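Local coordinates for protein P91 (Metagenome, PDB 4ZI5) that hydrolyses phosphotriesters promiscuously, as a dienelactone hydrolase-like alpha/beta hydrolase that probably also acts on esters, at residues Phe32-Gly37 with Gln117-Gly122. Numbering follows the deposited sequence.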
loop_
_atom_site.group_PDB
_atom_site.type_symbol
_atom_site.label_atom_id
_atom_site.label_comp_id
_atom_site.label_asym_id
_atom_site.label_seq_id
_atom_site.Cartn_x
_atom_site.Cartn_y
_atom_site.Cartn_z
ATOM N N PHE A 32 7.088 -9.133 -26.424
ATOM C CA PHE A 32 6.552 -10.161 -25.541
ATOM C C PHE A 32 7.706 -10.836 -24.815
ATOM O O PHE A 32 8.644 -11.325 -25.453
ATOM C CB PHE A 32 5.784 -11.184 -26.361
ATOM C CG PHE A 32 5.188 -12.290 -25.569
ATOM C CD1 PHE A 32 4.071 -12.073 -24.769
ATOM C CD2 PHE A 32 5.717 -13.580 -25.647
ATOM C CE1 PHE A 32 3.504 -13.099 -24.059
ATOM C CE2 PHE A 32 5.155 -14.628 -24.946
ATOM C CZ PHE A 32 4.034 -14.393 -24.159
ATOM N N HIS A 33 7.606 -10.876 -23.477
ATOM C CA HIS A 33 8.627 -11.440 -22.605
ATOM C C HIS A 33 8.115 -12.651 -21.863
ATOM O O HIS A 33 7.026 -12.625 -21.272
ATOM C CB HIS A 33 9.075 -10.396 -21.596
ATOM C CG HIS A 33 9.750 -9.217 -22.212
ATOM N ND1 HIS A 33 11.061 -8.904 -21.957
ATOM C CD2 HIS A 33 9.296 -8.276 -23.078
ATOM C CE1 HIS A 33 11.396 -7.830 -22.649
ATOM N NE2 HIS A 33 10.344 -7.421 -23.327
ATOM N N TRP A 34 8.911 -13.715 -21.873
ATOM C CA TRP A 34 8.563 -14.925 -21.136
ATOM C C TRP A 34 9.829 -15.718 -20.758
ATOM O O TRP A 34 10.923 -15.497 -21.323
ATOM C CB TRP A 34 7.552 -15.781 -21.947
ATOM C CG TRP A 34 8.188 -16.649 -22.985
ATOM C CD1 TRP A 34 8.342 -18.024 -22.934
ATOM C CD2 TRP A 34 8.793 -16.224 -24.222
ATOM N NE1 TRP A 34 9.014 -18.457 -24.053
ATOM C CE2 TRP A 34 9.285 -17.379 -24.864
ATOM C CE3 TRP A 34 8.972 -14.983 -24.839
ATOM C CZ2 TRP A 34 9.955 -17.327 -26.096
ATOM C CZ3 TRP A 34 9.653 -14.933 -26.071
ATOM C CH2 TRP A 34 10.136 -16.091 -26.672
ATOM N N ASP A 35 9.669 -16.598 -19.768
ATOM C CA ASP A 35 10.728 -17.531 -19.373
ATOM C C ASP A 35 10.568 -18.824 -20.172
ATOM O O ASP A 35 9.614 -19.574 -19.951
ATOM C CB ASP A 35 10.602 -17.815 -17.867
ATOM C CG ASP A 35 11.736 -18.675 -17.307
ATOM O OD1 ASP A 35 12.632 -19.156 -18.042
ATOM O OD2 ASP A 35 11.753 -18.815 -16.079
ATOM N N GLU A 36 11.510 -19.095 -21.085
ATOM C CA GLU A 36 11.538 -20.378 -21.833
ATOM C C GLU A 36 11.781 -21.579 -20.928
ATOM O O GLU A 36 11.419 -22.702 -21.284
ATOM C CB GLU A 36 12.629 -20.389 -22.913
ATOM C CG GLU A 36 12.454 -19.361 -24.008
ATOM C CD GLU A 36 13.473 -19.512 -25.142
ATOM O OE1 GLU A 36 14.496 -18.809 -25.148
ATOM O OE2 GLU A 36 13.237 -20.334 -26.043
ATOM N N GLY A 37 12.385 -21.345 -19.762
ATOM C CA GLY A 37 12.579 -22.389 -18.752
ATOM C C GLY A 37 11.299 -22.905 -18.118
ATOM O O GLY A 37 11.286 -24.004 -17.567
ATOM N N GLN A 117 -0.988 -15.106 -27.473
ATOM C CA GLN A 117 0.257 -15.844 -27.355
ATOM C C GLN A 117 -0.011 -17.151 -26.641
ATOM O O GLN A 117 -0.677 -17.145 -25.610
ATOM C CB GLN A 117 1.334 -15.029 -26.648
ATOM C CG GLN A 117 1.580 -13.652 -27.231
ATOM C CD GLN A 117 1.768 -13.684 -28.736
ATOM O OE1 GLN A 117 2.587 -14.455 -29.244
ATOM N NE2 GLN A 117 0.968 -12.901 -29.461
ATOM N N PRO A 118 0.516 -18.284 -27.172
ATOM C CA PRO A 118 0.178 -19.587 -26.558
ATOM C C PRO A 118 0.675 -19.841 -25.127
ATOM O O PRO A 118 0.156 -20.734 -24.446
ATOM C CB PRO A 118 0.781 -20.617 -27.533
ATOM C CG PRO A 118 0.927 -19.869 -28.817
ATOM C CD PRO A 118 1.274 -18.465 -28.428
ATOM N N GLU A 119 1.640 -19.055 -24.672
ATOM C CA GLU A 119 2.122 -19.120 -23.307
ATOM C C GLU A 119 1.177 -18.491 -22.276
ATOM O O GLU A 119 1.410 -18.651 -21.077
ATOM C CB GLU A 119 3.483 -18.420 -23.188
ATOM C CG GLU A 119 4.579 -19.020 -24.035
ATOM C CD GLU A 119 4.707 -18.395 -25.412
ATOM O OE1 GLU A 119 3.768 -17.700 -25.905
ATOM O OE2 GLU A 119 5.771 -18.622 -26.025
ATOM N N VAL A 120 0.147 -17.786 -22.731
ATOM C CA VAL A 120 -0.766 -17.045 -21.852
ATOM C C VAL A 120 -2.025 -17.840 -21.584
ATOM O O VAL A 120 -2.699 -18.269 -22.515
ATOM C CB VAL A 120 -1.146 -15.680 -22.484
ATOM C CG1 VAL A 120 -2.176 -14.904 -21.646
ATOM C CG2 VAL A 120 0.105 -14.827 -22.645
ATOM N N ASP A 121 -2.329 -17.994 -20.289
ATOM C CA ASP A 121 -3.628 -18.429 -19.785
ATOM C C ASP A 121 -4.579 -17.233 -19.875
ATOM O O ASP A 121 -4.506 -16.278 -19.059
ATOM C CB ASP A 121 -3.477 -18.875 -18.345
ATOM C CG ASP A 121 -4.782 -19.300 -17.713
ATOM O OD1 ASP A 121 -5.848 -19.131 -18.311
ATOM O OD2 ASP A 121 -4.687 -19.829 -16.598
ATOM N N GLY A 122 -5.465 -17.279 -20.872
ATOM C CA GLY A 122 -6.380 -16.170 -21.158
ATOM C C GLY A 122 -7.353 -15.844 -20.041
ATOM O O GLY A 122 -7.888 -14.729 -19.998
#
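Phe-32 lays one face of its ring against the aliphatic part of Gln-117, a CH-pi contact in which Gln-117 CG sits 3.9 Å from the Phe-32 ring centroid and 16° off the ring normal. With CG anti to the backbone N (chi1 180°), the ring extends toward the turn. Apolar packing continues at the ring edge, where Phe-32 CE1 meets Val-120 CG2 at 4.1 Å. In fold terms, the end of strand 26-34, antiparallel to strands 15-23 and 71-74, meets the type I turn Gln-117 to Val-120, which links helix 100-115 to the short strand 120-121 of the alpha/beta hydrolase sheet; the Val-120 N to Gln-117 O bond of 3.1 Å closes that turn. Glu-119 bends at chi2 (92°) and sets its carboxylate against both rings in van der Waals contact. Its OE1 approaches Phe-32 CE2 obliquely at 3.5 Å; OE2 lies above one Trp-34 face, toward the rim, with Trp-34 NE1 nearest at 3.8 Å, stacked rather than hydrogen-bonded. The carboxylate's polar partner is Arg-17, salt-bridged to OE2, which also hydrogen-bonds Gln-117 OE1; Gln-117 NE2 donates to Ala-113 O. Replacing Phe-32 with an alanine would probably leave the Gln-117 methylenes and Val-120 CG2 without their aromatic partner, opening a gap beside the turn.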